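Local structure of multicopper oxidase type 1 (Nitrosomonas europaea, 3G5W) at residues I36-G41 against F92-A97; A97-Y102 against P120-P125; K137-M142 against Y296-L301; F213-P218 against P232-D237. The protein probably oxidises its substrates through bound copper, as a two-domain, laccase-like multicopper oxidase. One frame throughout, in Å; residues are numbered along the deposited sequence.

Interaction 1. Residues I36-G41 against F92-A97; sequences IHVMEG and FKAEPA
Val38 and Ala94 meet methyl to methyl, CG2 to CB at 3.7 Å, where two strands of the first cupredoxin-type domain run out into loops. Strand 35-39 belongs to one sheet of that beta sandwich and strand 87-93 to the other, and their ends come together at a steep angle, without beta pairing between these two segments. Val38 turns CG2 into the position between backbone N and carbonyl carbon (chi1 of CG1 -63°), and from there it reaches Ala94, whose CB also lies near Met39 O. Beyond this apolar pair the contact passes to the backbone: Gly41 N gives an almost straight hydrogen bond (177°) to Ala94 O at 2.8 Å, and the same oxygen is approached by Glu40 CA at 3.5 Å in a CA-H...O contact. The backbone angles of Gly41 suit a glycine, since a CB would press on the preceding carbonyl. Glu40 extends fully, CG anti to backbone N, and its carboxylate passes the methyl of Ala97, with OE1 4.0 Å from CB; OE1 accepts a hydrogen bond from the backbone N of Lys126. The ammonium group of Lys93, which pairs with Asp43, adds a weak bond from NZ to Gly41 O at 3.3 Å. A water joins the two segments farther along, giving a bond to Glu40 OE2 at 2.9 Å and accepting one from Ala97 N at 3.0 Å.

Interaction 2. Residues A97-Y102 against P120-P125; sequences AGTMWY and PLIVEP
This is a buried antiparallel strand pairing, Gly98-Tyr102 alongside Pro120-Glu124, inside the sheet that faces the second domain. Gly98 and Val123 exchange two backbone bonds, Gly98 N to Val123 O at 2.8 Å and Val123 N to Gly98 O at 3.1 Å; Met100 and Leu121, two residues on, form the next hydrogen-bonded pair. The bond from Leu121 N reaches Met100 O from above the carbonyl plane, 55° out of it. Met100, Leu121 and Val123 share one face of the sheet, CB of Met100 lying 4.2 Å from CB of Leu121. On the face of Thr99 and Trp101, Thr99 CG2 and Ile122 CD1 lie side by side, pointing the same way, 4.1 Å apart. In this cupredoxin-type domain the strand carries Trp101 to the Cu-O-Cu linkage and leads on, just past its end, to the copper ligand Cys104. Tyr102, with CG between backbone N and carbonyl carbon (chi1 63°), swings its ring back so that an edge meets the partner strand: CE1 is 3.6 Å from Pro120 O, with Leu121 CB also near the ring plane. Its OH is hydrogen-bonded to Pro34 O. A leucine here would probably leave Pro34 O without its hydroxyl partner and open a gap beside Leu121. At the far end, the methyl of Ala97 rests against Pro125, CB to CB 3.8 Å.

Interaction 3. Residues K137-M142 against Y296-L301; sequences KDYILM and YYEESL
The Tyr139 ring carries Glu298 CB over one face, 4.1 Å from the ring centroid in a CH-pi contact, and has Tyr296 CB at its edge, 3.6 Å from Tyr139 CD1. The Tyr296 ring lies oblique to it, planes 60° apart, with Ile140 O in plane at its edge and Leu141 CD2 3.6 Å from Tyr296 CD1; its OH is hydrogen-bonded to Gln178 O. Ile140 N donates a hydrogen bond to Tyr296 O at 3.0 Å, in the carbonyl plane on a lone pair, tying loop 296-301 to strand 137-146 of the second domain's sandwich. Glu298 folds back (chi1 80°), bringing OE2 to Tyr296 N at 3.0 Å. An alanine for Tyr296 is likely to open a gap beside Tyr139 and Leu141 and leave Gln178 O without its hydroxyl partner. Apolar packing, with Leu301 CD1 on Ile140 CD1, is joined by one backbone bond and a water between Asp138 N and Glu298 O, and the carboxylate of buried Glu298 takes N-H groups of Tyr296 and Asp294.

Interaction 4. Residues F213-P218 against P232-D237; sequences FKDGFP and PGERYD
A four-residue salt-bridge network, Lys214, Asp215, Glu234 and Arg235, borders the second subunit. Lys214 NZ meets the anti lone pair of Glu234 OE2 at 2.7 Å and Asp215 OD1 at 3.0 Å, the latter from above the carboxylate plane. Its chain runs extended beside the Tyr236 ring until a bend at chi4 (44°) brings NZ to the acids. Asp215 CA sits over one face of the Arg235 guanidinium, the carboxylate plane nearly parallel to it (3°) but displaced, so Asp215 OD2 stands well out of the guanidinium plane and their long pairing is one of charge alone. That oxygen instead accepts Arg235 N at 3.2 Å, while Arg235 NH1 reaches Gly233 O at 2.9 Å in the guanidinium plane. In the second cupredoxin-type domain strand 209-214 pairs antiparallel with 235-241, and a type I' turn from Lys214 to Phe217 leads it back into the outer strand 217-225; Asp215 N bonds Arg235 O at 2.8 Å. In the second subunit Asp226 pairs its carboxylate with Arg235 NH2, Asp226 N and Thr227 N both bond Asp215 OD1, and Thr227 O accepts Lys214 NZ. Phe213 CB and Asp237 CB pack 3.7 Å apart on the sheet face opposite Lys214 and Tyr236.

How the interactions relate
Interactions 1 and 2 share Ala97 and reach the same first-domain sheet, where strands 35-39 and 118-124 are neighbours; interaction 1 is partly buried and loop-like, interaction 2 a buried strand pairing. Interactions 3 and 4 both reach the second domain's six-stranded sheet and are also buried, but the one relies on aromatic and aliphatic packing and the other on charges shared with a neighbouring subunit. Interaction 2 stands between them: Pro120 and Ile122 pack on Ile140 of interaction 3, while Thr99 OG1 bonds Asp237 and Thr99 O bonds Arg235 NE of interaction 4. One face of strands 98-103 and 118-124 thus joins the two domains, apolar toward 137-142 and more polar toward 232-237.

Interaction 1. Residues I36-G41 against F92-A97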
loop_
_atom_site.group_PDB
_atom_site.type_symbol
_atom_site.label_atom_id
_atom_site.label_comp_id
_atom_site.label_asym_id
_atom_site.label_seq_id
_atom_site.Cartn_x
_atom_site.Cartn_y
_atom_site.Cartn_z
ATOM N N ILE A 36 24.745 -4.592 -12.195
ATOM C CA ILE A 36 25.975 -4.190 -11.528
ATOM C C ILE A 36 26.075 -4.983 -10.232
ATOM O O ILE A 36 25.242 -4.843 -9.328
ATOM C CB ILE A 36 26.055 -2.656 -11.266
ATOM C CG1 ILE A 36 25.953 -1.874 -12.585
ATOM C CG2 ILE A 36 27.354 -2.314 -10.545
ATOM C CD1 ILE A 36 25.924 -0.356 -12.417
ATOM N N HIS A 37 27.098 -5.829 -10.164
ATOM C CA HIS A 37 27.257 -6.762 -9.072
ATOM C C HIS A 37 28.657 -6.598 -8.484
ATOM O O HIS A 37 29.662 -6.983 -9.105
ATOM C CB HIS A 37 27.008 -8.180 -9.584
ATOM C CG HIS A 37 26.938 -9.219 -8.506
ATOM N ND1 HIS A 37 26.633 -8.917 -7.194
ATOM C CD2 HIS A 37 27.102 -10.560 -8.556
ATOM C CE1 HIS A 37 26.625 -10.030 -6.483
ATOM N NE2 HIS A 37 26.909 -11.041 -7.284
ATOM N N VAL A 38 28.699 -6.000 -7.298
ATOM C CA VAL A 38 29.936 -5.569 -6.657
ATOM C C VAL A 38 29.973 -5.947 -5.176
ATOM O O VAL A 38 28.948 -6.312 -4.590
ATOM C CB VAL A 38 30.166 -4.020 -6.811
ATOM C CG1 VAL A 38 30.323 -3.631 -8.279
ATOM C CG2 VAL A 38 29.043 -3.213 -6.158
ATOM N N MET A 39 31.159 -5.866 -4.578
ATOM C CA MET A 39 31.329 -6.127 -3.155
ATOM C C MET A 39 31.156 -4.838 -2.349
ATOM O O MET A 39 31.572 -3.766 -2.788
ATOM C CB MET A 39 32.710 -6.739 -2.889
ATOM C CG MET A 39 32.984 -7.124 -1.432
ATOM S SD MET A 39 31.897 -8.419 -0.795
ATOM C CE MET A 39 32.231 -9.745 -1.953
ATOM N N GLU A 40 30.539 -4.954 -1.176
ATOM C CA GLU A 40 30.479 -3.870 -0.196
ATOM C C GLU A 40 31.872 -3.262 0.007
ATOM O O GLU A 40 32.851 -3.981 0.250
ATOM C CB GLU A 40 29.946 -4.419 1.130
ATOM C CG GLU A 40 29.639 -3.385 2.199
ATOM C CD GLU A 40 29.287 -4.012 3.551
ATOM O OE1 GLU A 40 29.357 -5.258 3.696
ATOM O OE2 GLU A 40 28.952 -3.251 4.480
ATOM N N GLY A 41 31.954 -1.941 -0.105
ATOM C CA GLY A 41 33.219 -1.229 0.049
ATOM C C GLY A 41 33.993 -1.001 -1.240
ATOM O O GLY A 41 34.993 -0.278 -1.232
ATOM N N PHE A 92 31.428 6.521 -6.526
ATOM C CA PHE A 92 30.881 6.267 -5.202
ATOM C C PHE A 92 31.424 4.963 -4.620
ATOM O O PHE A 92 31.860 4.075 -5.361
ATOM C CB PHE A 92 29.337 6.282 -5.231
ATOM C CG PHE A 92 28.726 5.312 -6.214
ATOM C CD1 PHE A 92 28.397 4.021 -5.821
ATOM C CD2 PHE A 92 28.475 5.697 -7.528
ATOM C CE1 PHE A 92 27.832 3.114 -6.720
ATOM C CE2 PHE A 92 27.914 4.801 -8.442
ATOM C CZ PHE A 92 27.593 3.506 -8.038
ATOM N N LYS A 93 31.435 4.874 -3.295
ATOM C CA LYS A 93 31.725 3.615 -2.608
ATOM C C LYS A 93 30.437 2.801 -2.559
ATOM O O LYS A 93 29.363 3.353 -2.310
ATOM C CB LYS A 93 32.254 3.874 -1.195
ATOM C CG LYS A 93 32.786 2.626 -0.473
ATOM C CD LYS A 93 33.407 2.944 0.889
ATOM C CE LYS A 93 34.819 3.544 0.782
ATOM N NZ LYS A 93 35.801 2.668 0.052
ATOM N N ALA A 94 30.536 1.496 -2.807
ATOM C CA ALA A 94 29.360 0.629 -2.781
ATOM C C ALA A 94 28.990 0.318 -1.339
ATOM O O ALA A 94 29.599 -0.537 -0.696
ATOM C CB ALA A 94 29.606 -0.647 -3.570
ATOM N N GLU A 95 28.007 1.056 -0.828
ATOM C CA GLU A 95 27.542 0.906 0.548
ATOM C C GLU A 95 26.192 1.597 0.747
ATOM O O GLU A 95 25.947 2.662 0.171
ATOM C CB GLU A 95 28.583 1.432 1.553
ATOM C CG GLU A 95 29.043 2.862 1.298
ATOM C CD GLU A 95 29.989 3.394 2.364
ATOM O OE1 GLU A 95 30.495 2.598 3.187
ATOM O OE2 GLU A 95 30.236 4.618 2.375
ATOM N N PRO A 96 25.304 0.993 1.563
ATOM C CA PRO A 96 25.483 -0.285 2.261
ATOM C C PRO A 96 25.295 -1.489 1.341
ATOM O O PRO A 96 25.080 -1.321 0.141
ATOM C CB PRO A 96 24.385 -0.250 3.325
ATOM C CG PRO A 96 23.301 0.542 2.702
ATOM C CD PRO A 96 23.996 1.605 1.872
ATOM N N ALA A 97 25.396 -2.694 1.899
ATOM C CA ALA A 97 25.149 -3.919 1.145
ATOM C C ALA A 97 23.648 -4.123 0.926
ATOM O O ALA A 97 22.824 -3.560 1.657
ATOM C CB ALA A 97 25.744 -5.112 1.877
HETATM O O HOH W 1 26.047 -3.138 4.836
#

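Interaction 2. Residues A97-Y102 against P120-P125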
loop_
_atom_site.group_PDB
_atom_site.type_symbol
_atom_site.label_atom_id
_atom_site.label_comp_id
_atom_site.label_asym_id
_atom_site.label_seq_id
_atom_site.Cartn_x
_atom_site.Cartn_y
_atom_site.Cartn_z
ATOM N N ALA A 97 25.396 -2.694 1.899
ATOM C CA ALA A 97 25.149 -3.919 1.145
ATOM C C ALA A 97 23.648 -4.123 0.926
ATOM O O ALA A 97 22.824 -3.560 1.657
ATOM C CB ALA A 97 25.744 -5.112 1.877
ATOM N N GLY A 98 23.295 -4.919 -0.077
ATOM C CA GLY A 98 21.903 -5.302 -0.285
ATOM C C GLY A 98 21.400 -5.149 -1.704
ATOM O O GLY A 98 22.174 -4.860 -2.616
ATOM N N THR A 99 20.099 -5.382 -1.876
ATOM C CA THR A 99 19.417 -5.227 -3.151
ATOM C C THR A 99 19.137 -3.749 -3.360
ATOM O O THR A 99 18.231 -3.166 -2.737
ATOM C CB THR A 99 18.083 -5.992 -3.187
ATOM O OG1 THR A 99 18.318 -7.384 -2.935
ATOM C CG2 THR A 99 17.404 -5.825 -4.551
ATOM N N MET A 100 19.938 -3.143 -4.222
ATOM C CA MET A 100 19.737 -1.747 -4.582
ATOM C C MET A 100 19.392 -1.679 -6.070
ATOM O O MET A 100 19.315 -2.706 -6.748
ATOM C CB MET A 100 20.976 -0.910 -4.243
ATOM C CG MET A 100 21.611 -1.212 -2.872
ATOM S SD MET A 100 20.486 -1.074 -1.460
ATOM C CE MET A 100 21.645 -1.223 -0.102
ATOM N N TRP A 101 19.169 -0.476 -6.579
ATOM C CA TRP A 101 18.903 -0.315 -7.998
ATOM C C TRP A 101 19.296 1.067 -8.472
ATOM O O TRP A 101 19.651 1.934 -7.666
ATOM C CB TRP A 101 17.443 -0.664 -8.347
ATOM C CG TRP A 101 16.378 0.228 -7.760
ATOM C CD1 TRP A 101 16.205 0.550 -6.447
ATOM C CD2 TRP A 101 15.304 0.866 -8.471
ATOM N NE1 TRP A 101 15.103 1.356 -6.297
ATOM C CE2 TRP A 101 14.532 1.569 -7.520
ATOM C CE3 TRP A 101 14.919 0.907 -9.817
ATOM C CZ2 TRP A 101 13.400 2.319 -7.872
ATOM C CZ3 TRP A 101 13.792 1.651 -10.171
ATOM C CH2 TRP A 101 13.044 2.345 -9.197
ATOM N N TYR A 102 19.275 1.251 -9.786
ATOM C CA TYR A 102 19.601 2.533 -10.358
ATOM C C TYR A 102 18.611 2.896 -11.436
ATOM O O TYR A 102 18.055 2.031 -12.110
ATOM C CB TYR A 102 21.045 2.590 -10.859
ATOM C CG TYR A 102 21.425 1.655 -11.988
ATOM C CD1 TYR A 102 21.811 0.341 -11.733
ATOM C CD2 TYR A 102 21.473 2.112 -13.311
ATOM C CE1 TYR A 102 22.193 -0.510 -12.763
ATOM C CE2 TYR A 102 21.851 1.270 -14.353
ATOM C CZ TYR A 102 22.216 -0.041 -14.070
ATOM O OH TYR A 102 22.617 -0.873 -15.098
ATOM N N PRO A 120 19.338 -3.313 -11.871
ATOM C CA PRO A 120 19.668 -3.715 -10.505
ATOM C C PRO A 120 21.120 -3.451 -10.089
ATOM O O PRO A 120 22.051 -3.610 -10.888
ATOM C CB PRO A 120 19.366 -5.213 -10.515
ATOM C CG PRO A 120 19.681 -5.650 -11.932
ATOM C CD PRO A 120 19.532 -4.420 -12.831
ATOM N N LEU A 121 21.302 -3.049 -8.836
ATOM C CA LEU A 121 22.629 -2.858 -8.282
ATOM C C LEU A 121 22.735 -3.760 -7.062
ATOM O O LEU A 121 22.164 -3.462 -6.004
ATOM C CB LEU A 121 22.847 -1.385 -7.921
ATOM C CG LEU A 121 24.035 -0.931 -7.066
ATOM C CD1 LEU A 121 25.356 -1.330 -7.701
ATOM C CD2 LEU A 121 23.968 0.580 -6.855
ATOM N N ILE A 122 23.418 -4.888 -7.227
ATOM C CA ILE A 122 23.515 -5.864 -6.138
ATOM C C ILE A 122 24.855 -5.729 -5.427
ATOM O O ILE A 122 25.912 -5.972 -6.015
ATOM C CB ILE A 122 23.287 -7.326 -6.607
ATOM C CG1 ILE A 122 21.959 -7.473 -7.369
ATOM C CG2 ILE A 122 23.368 -8.298 -5.419
ATOM C CD1 ILE A 122 20.722 -6.948 -6.642
ATOM N N VAL A 123 24.797 -5.314 -4.169
ATOM C CA VAL A 123 25.994 -5.124 -3.369
ATOM C C VAL A 123 26.093 -6.274 -2.368
ATOM O O VAL A 123 25.274 -6.381 -1.447
ATOM C CB VAL A 123 25.985 -3.761 -2.627
ATOM C CG1 VAL A 123 27.296 -3.538 -1.892
ATOM C CG2 VAL A 123 25.723 -2.619 -3.601
ATOM N N GLU A 124 27.091 -7.129 -2.570
ATOM C CA GLU A 124 27.320 -8.286 -1.710
ATOM C C GLU A 124 27.912 -7.830 -0.387
ATOM O O GLU A 124 28.832 -7.019 -0.382
ATOM C CB GLU A 124 28.293 -9.260 -2.381
ATOM C CG GLU A 124 27.738 -9.982 -3.592
ATOM C CD GLU A 124 26.695 -11.034 -3.238
ATOM O OE1 GLU A 124 26.823 -11.672 -2.166
ATOM O OE2 GLU A 124 25.746 -11.232 -4.028
ATOM N N PRO A 125 27.381 -8.337 0.742
ATOM C CA PRO A 125 27.989 -7.998 2.030
ATOM C C PRO A 125 29.323 -8.729 2.214
ATOM O O PRO A 125 29.486 -9.848 1.717
ATOM C CB PRO A 125 26.952 -8.481 3.049
ATOM C CG PRO A 125 26.221 -9.583 2.348
ATOM C CD PRO A 125 26.209 -9.225 0.891
#

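Interaction 3. Residues K137-M142 against Y296-L301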
loop_
_atom_site.group_PDB
_atom_site.type_symbol
_atom_site.label_atom_id
_atom_site.label_comp_id
_atom_site.label_asym_id
_atom_site.label_seq_id
_atom_site.Cartn_x
_atom_site.Cartn_y
_atom_site.Cartn_z
ATOM N N LYS A 137 20.066 -20.336 -4.953
ATOM C CA LYS A 137 19.773 -19.629 -6.218
ATOM C C LYS A 137 19.204 -18.221 -5.946
ATOM O O LYS A 137 18.351 -18.041 -5.086
ATOM C CB LYS A 137 18.783 -20.407 -7.090
ATOM C CG LYS A 137 19.115 -21.872 -7.386
ATOM C CD LYS A 137 18.152 -22.466 -8.426
ATOM C CE LYS A 137 18.621 -22.158 -9.854
ATOM N NZ LYS A 137 17.880 -22.927 -10.910
ATOM N N ASP A 138 19.662 -17.240 -6.718
ATOM C CA ASP A 138 19.369 -15.836 -6.461
ATOM C C ASP A 138 18.702 -15.241 -7.712
ATOM O O ASP A 138 19.225 -15.391 -8.814
ATOM C CB ASP A 138 20.690 -15.125 -6.152
ATOM C CG ASP A 138 20.534 -13.929 -5.228
ATOM O OD1 ASP A 138 19.431 -13.358 -5.142
ATOM O OD2 ASP A 138 21.538 -13.544 -4.591
ATOM N N TYR A 139 17.558 -14.588 -7.527
ATOM C CA TYR A 139 16.719 -14.072 -8.623
ATOM C C TYR A 139 16.356 -12.593 -8.435
ATOM O O TYR A 139 15.996 -12.179 -7.335
ATOM C CB TYR A 139 15.409 -14.868 -8.705
ATOM C CG TYR A 139 15.576 -16.303 -9.137
ATOM C CD1 TYR A 139 15.297 -16.688 -10.445
ATOM C CD2 TYR A 139 16.018 -17.276 -8.235
ATOM C CE1 TYR A 139 15.456 -18.010 -10.855
ATOM C CE2 TYR A 139 16.177 -18.599 -8.631
ATOM C CZ TYR A 139 15.909 -18.959 -9.937
ATOM O OH TYR A 139 16.065 -20.268 -10.328
ATOM N N ILE A 140 16.412 -11.822 -9.519
ATOM C CA ILE A 140 16.032 -10.410 -9.489
ATOM C C ILE A 140 14.727 -10.259 -10.266
ATOM O O ILE A 140 14.659 -10.658 -11.432
ATOM C CB ILE A 140 17.135 -9.507 -10.109
ATOM C CG1 ILE A 140 18.416 -9.579 -9.265
ATOM C CG2 ILE A 140 16.640 -8.052 -10.259
ATOM C CD1 ILE A 140 19.644 -8.996 -9.934
ATOM N N LEU A 141 13.691 -9.740 -9.605
ATOM C CA LEU A 141 12.412 -9.443 -10.268
ATOM C C LEU A 141 12.077 -7.960 -10.130
ATOM O O LEU A 141 11.710 -7.490 -9.043
ATOM C CB LEU A 141 11.238 -10.265 -9.707
ATOM C CG LEU A 141 11.185 -11.720 -9.204
ATOM C CD1 LEU A 141 9.893 -12.378 -9.696
ATOM C CD2 LEU A 141 12.384 -12.596 -9.504
ATOM N N MET A 142 12.192 -7.234 -11.239
ATOM C CA MET A 142 11.874 -5.808 -11.266
ATOM C C MET A 142 10.468 -5.602 -11.821
ATOM O O MET A 142 10.171 -6.015 -12.939
ATOM C CB MET A 142 12.917 -5.041 -12.089
ATOM C CG MET A 142 14.359 -5.277 -11.595
ATOM S SD MET A 142 15.606 -4.198 -12.327
ATOM C CE MET A 142 15.282 -2.679 -11.435
ATOM N N TYR A 296 16.194 -13.684 -14.972
ATOM C CA TYR A 296 16.177 -13.019 -13.662
ATOM C C TYR A 296 17.604 -12.719 -13.210
ATOM O O TYR A 296 17.859 -12.498 -12.025
ATOM C CB TYR A 296 15.421 -13.869 -12.618
ATOM C CG TYR A 296 14.020 -14.221 -13.056
ATOM C CD1 TYR A 296 12.985 -13.292 -12.949
ATOM C CD2 TYR A 296 13.728 -15.474 -13.596
ATOM C CE1 TYR A 296 11.697 -13.593 -13.369
ATOM C CE2 TYR A 296 12.441 -15.785 -14.022
ATOM C CZ TYR A 296 11.433 -14.837 -13.902
ATOM O OH TYR A 296 10.161 -15.119 -14.315
ATOM N N TYR A 297 18.529 -12.693 -14.173
ATOM C CA TYR A 297 19.956 -12.516 -13.904
ATOM C C TYR A 297 20.502 -13.618 -12.994
ATOM O O TYR A 297 21.541 -13.440 -12.363
ATOM C CB TYR A 297 20.252 -11.140 -13.281
ATOM C CG TYR A 297 20.416 -10.002 -14.265
ATOM C CD1 TYR A 297 21.317 -10.096 -15.334
ATOM C CD2 TYR A 297 19.699 -8.827 -14.113
ATOM C CE1 TYR A 297 21.482 -9.037 -16.233
ATOM C CE2 TYR A 297 19.852 -7.757 -15.006
ATOM C CZ TYR A 297 20.746 -7.874 -16.062
ATOM O OH TYR A 297 20.900 -6.831 -16.950
ATOM N N GLU A 298 19.811 -14.757 -12.943
ATOM C CA GLU A 298 20.193 -15.835 -12.031
ATOM C C GLU A 298 21.510 -16.511 -12.435
ATOM O O GLU A 298 22.215 -17.051 -11.579
ATOM C CB GLU A 298 19.053 -16.858 -11.868
ATOM C CG GLU A 298 18.913 -17.877 -12.991
ATOM C CD GLU A 298 18.113 -17.377 -14.199
ATOM O OE1 GLU A 298 17.940 -18.178 -15.141
ATOM O OE2 GLU A 298 17.659 -16.208 -14.215
ATOM N N GLU A 299 21.836 -16.486 -13.729
ATOM C CA GLU A 299 23.129 -17.012 -14.191
ATOM C C GLU A 299 24.245 -15.972 -14.061
ATOM O O GLU A 299 25.358 -16.304 -13.648
ATOM C CB GLU A 299 23.047 -17.548 -15.623
ATOM C CG GLU A 299 22.032 -18.695 -15.830
ATOM C CD GLU A 299 22.304 -19.904 -14.933
ATOM O OE1 GLU A 299 21.346 -20.408 -14.302
ATOM O OE2 GLU A 299 23.470 -20.345 -14.850
ATOM N N SER A 300 23.952 -14.714 -14.403
ATOM C CA SER A 300 24.956 -13.649 -14.289
ATOM C C SER A 300 25.398 -13.395 -12.845
ATOM O O SER A 300 26.567 -13.076 -12.605
ATOM C CB SER A 300 24.477 -12.344 -14.940
ATOM O OG SER A 300 24.410 -12.462 -16.354
ATOM N N LEU A 301 24.478 -13.531 -11.888
ATOM C CA LEU A 301 24.815 -13.349 -10.465
ATOM C C LEU A 301 25.832 -14.370 -9.939
ATOM O O LEU A 301 26.468 -14.136 -8.910
ATOM C CB LEU A 301 23.553 -13.350 -9.581
ATOM C CG LEU A 301 22.691 -12.079 -9.549
ATOM C CD1 LEU A 301 21.314 -12.380 -8.953
ATOM C CD2 LEU A 301 23.359 -10.946 -8.782
HETATM O O HOH W 2 21.718 -16.983 -8.965
#

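Interaction 4. Residues F213-P218 against P232-D237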
loop_
_atom_site.group_PDB
_atom_site.type_symbol
_atom_site.label_atom_id
_atom_site.label_comp_id
_atom_site.label_asym_id
_atom_site.label_seq_id
_atom_site.Cartn_x
_atom_site.Cartn_y
_atom_site.Cartn_z
ATOM N N PHE A 213 14.614 -9.117 4.071
ATOM C CA PHE A 213 15.292 -7.825 3.914
ATOM C C PHE A 213 14.329 -6.785 3.350
ATOM O O PHE A 213 13.495 -7.106 2.499
ATOM C CB PHE A 213 16.504 -7.936 2.969
ATOM C CG PHE A 213 17.606 -8.843 3.467
ATOM C CD1 PHE A 213 18.764 -8.311 4.016
ATOM C CD2 PHE A 213 17.497 -10.232 3.349
ATOM C CE1 PHE A 213 19.789 -9.138 4.469
ATOM C CE2 PHE A 213 18.516 -11.068 3.797
ATOM C CZ PHE A 213 19.661 -10.519 4.361
ATOM N N LYS A 214 14.445 -5.550 3.841
ATOM C CA LYS A 214 13.749 -4.401 3.258
ATOM C C LYS A 214 14.777 -3.346 2.915
ATOM O O LYS A 214 15.629 -3.023 3.742
ATOM C CB LYS A 214 12.698 -3.802 4.208
ATOM C CG LYS A 214 12.122 -2.458 3.695
ATOM C CD LYS A 214 11.115 -1.815 4.639
ATOM C CE LYS A 214 10.863 -0.334 4.258
ATOM N NZ LYS A 214 10.701 -0.109 2.776
ATOM N N ASP A 215 14.693 -2.819 1.693
ATOM C CA ASP A 215 15.602 -1.776 1.192
ATOM C C ASP A 215 17.074 -2.113 1.450
ATOM O O ASP A 215 17.878 -1.236 1.757
ATOM C CB ASP A 215 15.259 -0.406 1.801
ATOM C CG ASP A 215 13.820 0.030 1.529
ATOM O OD1 ASP A 215 13.393 1.036 2.137
ATOM O OD2 ASP A 215 13.113 -0.621 0.724
ATOM N N GLY A 216 17.410 -3.394 1.343
ATOM C CA GLY A 216 18.783 -3.841 1.525
ATOM C C GLY A 216 19.103 -4.290 2.940
ATOM O O GLY A 216 20.002 -5.105 3.128
ATOM N N PHE A 217 18.367 -3.773 3.931
ATOM C CA PHE A 217 18.660 -4.035 5.347
ATOM C C PHE A 217 17.928 -5.258 5.882
ATOM O O PHE A 217 16.736 -5.413 5.627
ATOM C CB PHE A 217 18.284 -2.832 6.217
ATOM C CG PHE A 217 19.159 -1.629 6.003
ATOM C CD1 PHE A 217 20.324 -1.465 6.741
ATOM C CD2 PHE A 217 18.816 -0.666 5.061
ATOM C CE1 PHE A 217 21.141 -0.351 6.539
ATOM C CE2 PHE A 217 19.622 0.450 4.855
ATOM C CZ PHE A 217 20.785 0.607 5.596
ATOM N N PRO A 218 18.636 -6.115 6.648
ATOM C CA PRO A 218 17.986 -7.285 7.232
ATOM C C PRO A 218 16.967 -6.892 8.292
ATOM O O PRO A 218 17.249 -6.051 9.141
ATOM C CB PRO A 218 19.148 -8.067 7.868
ATOM C CG PRO A 218 20.229 -7.072 8.069
ATOM C CD PRO A 218 20.073 -6.045 6.987
ATOM N N PRO A 232 6.331 1.523 -4.699
ATOM C CA PRO A 232 7.359 2.148 -5.538
ATOM C C PRO A 232 8.619 2.533 -4.753
ATOM O O PRO A 232 8.529 3.175 -3.711
ATOM C CB PRO A 232 6.652 3.397 -6.075
ATOM C CG PRO A 232 5.217 3.005 -6.113
ATOM C CD PRO A 232 5.016 2.172 -4.874
ATOM N N GLY A 233 9.785 2.129 -5.254
ATOM C CA GLY A 233 11.053 2.463 -4.603
ATOM C C GLY A 233 11.541 1.443 -3.583
ATOM O O GLY A 233 12.740 1.353 -3.324
ATOM N N GLU A 234 10.614 0.684 -2.999
ATOM C CA GLU A 234 10.964 -0.348 -2.010
ATOM C C GLU A 234 11.621 -1.554 -2.663
ATOM O O GLU A 234 11.380 -1.845 -3.834
ATOM C CB GLU A 234 9.725 -0.827 -1.253
ATOM C CG GLU A 234 9.024 0.233 -0.433
ATOM C CD GLU A 234 7.995 -0.375 0.497
ATOM O OE1 GLU A 234 6.907 -0.777 0.012
ATOM O OE2 GLU A 234 8.286 -0.470 1.713
ATOM N N ARG A 235 12.459 -2.249 -1.893
ATOM C CA ARG A 235 12.922 -3.570 -2.275
ATOM C C ARG A 235 12.673 -4.512 -1.119
ATOM O O ARG A 235 12.865 -4.139 0.042
ATOM C CB ARG A 235 14.414 -3.578 -2.619
ATOM C CG ARG A 235 14.781 -2.878 -3.931
ATOM C CD ARG A 235 14.964 -1.384 -3.733
ATOM N NE ARG A 235 16.137 -1.090 -2.918
ATOM C CZ ARG A 235 16.231 -0.076 -2.067
ATOM N NH1 ARG A 235 15.208 0.758 -1.897
ATOM N NH2 ARG A 235 17.350 0.093 -1.370
ATOM N N TYR A 236 12.243 -5.727 -1.449
ATOM C CA TYR A 236 12.127 -6.803 -0.481
ATOM C C TYR A 236 12.845 -8.041 -0.993
ATOM O O TYR A 236 12.643 -8.443 -2.139
ATOM C CB TYR A 236 10.655 -7.124 -0.211
ATOM C CG TYR A 236 9.970 -6.076 0.636
ATOM C CD1 TYR A 236 10.099 -6.085 2.023
ATOM C CD2 TYR A 236 9.203 -5.067 0.054
ATOM C CE1 TYR A 236 9.479 -5.122 2.815
ATOM C CE2 TYR A 236 8.573 -4.095 0.839
ATOM C CZ TYR A 236 8.715 -4.133 2.218
ATOM O OH TYR A 236 8.105 -3.179 3.010
ATOM N N ASP A 237 13.692 -8.630 -0.148
ATOM C CA ASP A 237 14.267 -9.943 -0.435
ATOM C C ASP A 237 13.439 -11.006 0.264
ATOM O O ASP A 237 13.297 -10.999 1.494
ATOM C CB ASP A 237 15.735 -10.038 0.008
ATOM C CG ASP A 237 16.651 -9.084 -0.758
ATOM O OD1 ASP A 237 17.826 -9.435 -0.973
ATOM O OD2 ASP A 237 16.213 -7.972 -1.131
HETATM O O HOH W 3 18.512 1.309 1.631
HETATM O O HOH W 4 15.660 -5.693 0.246
#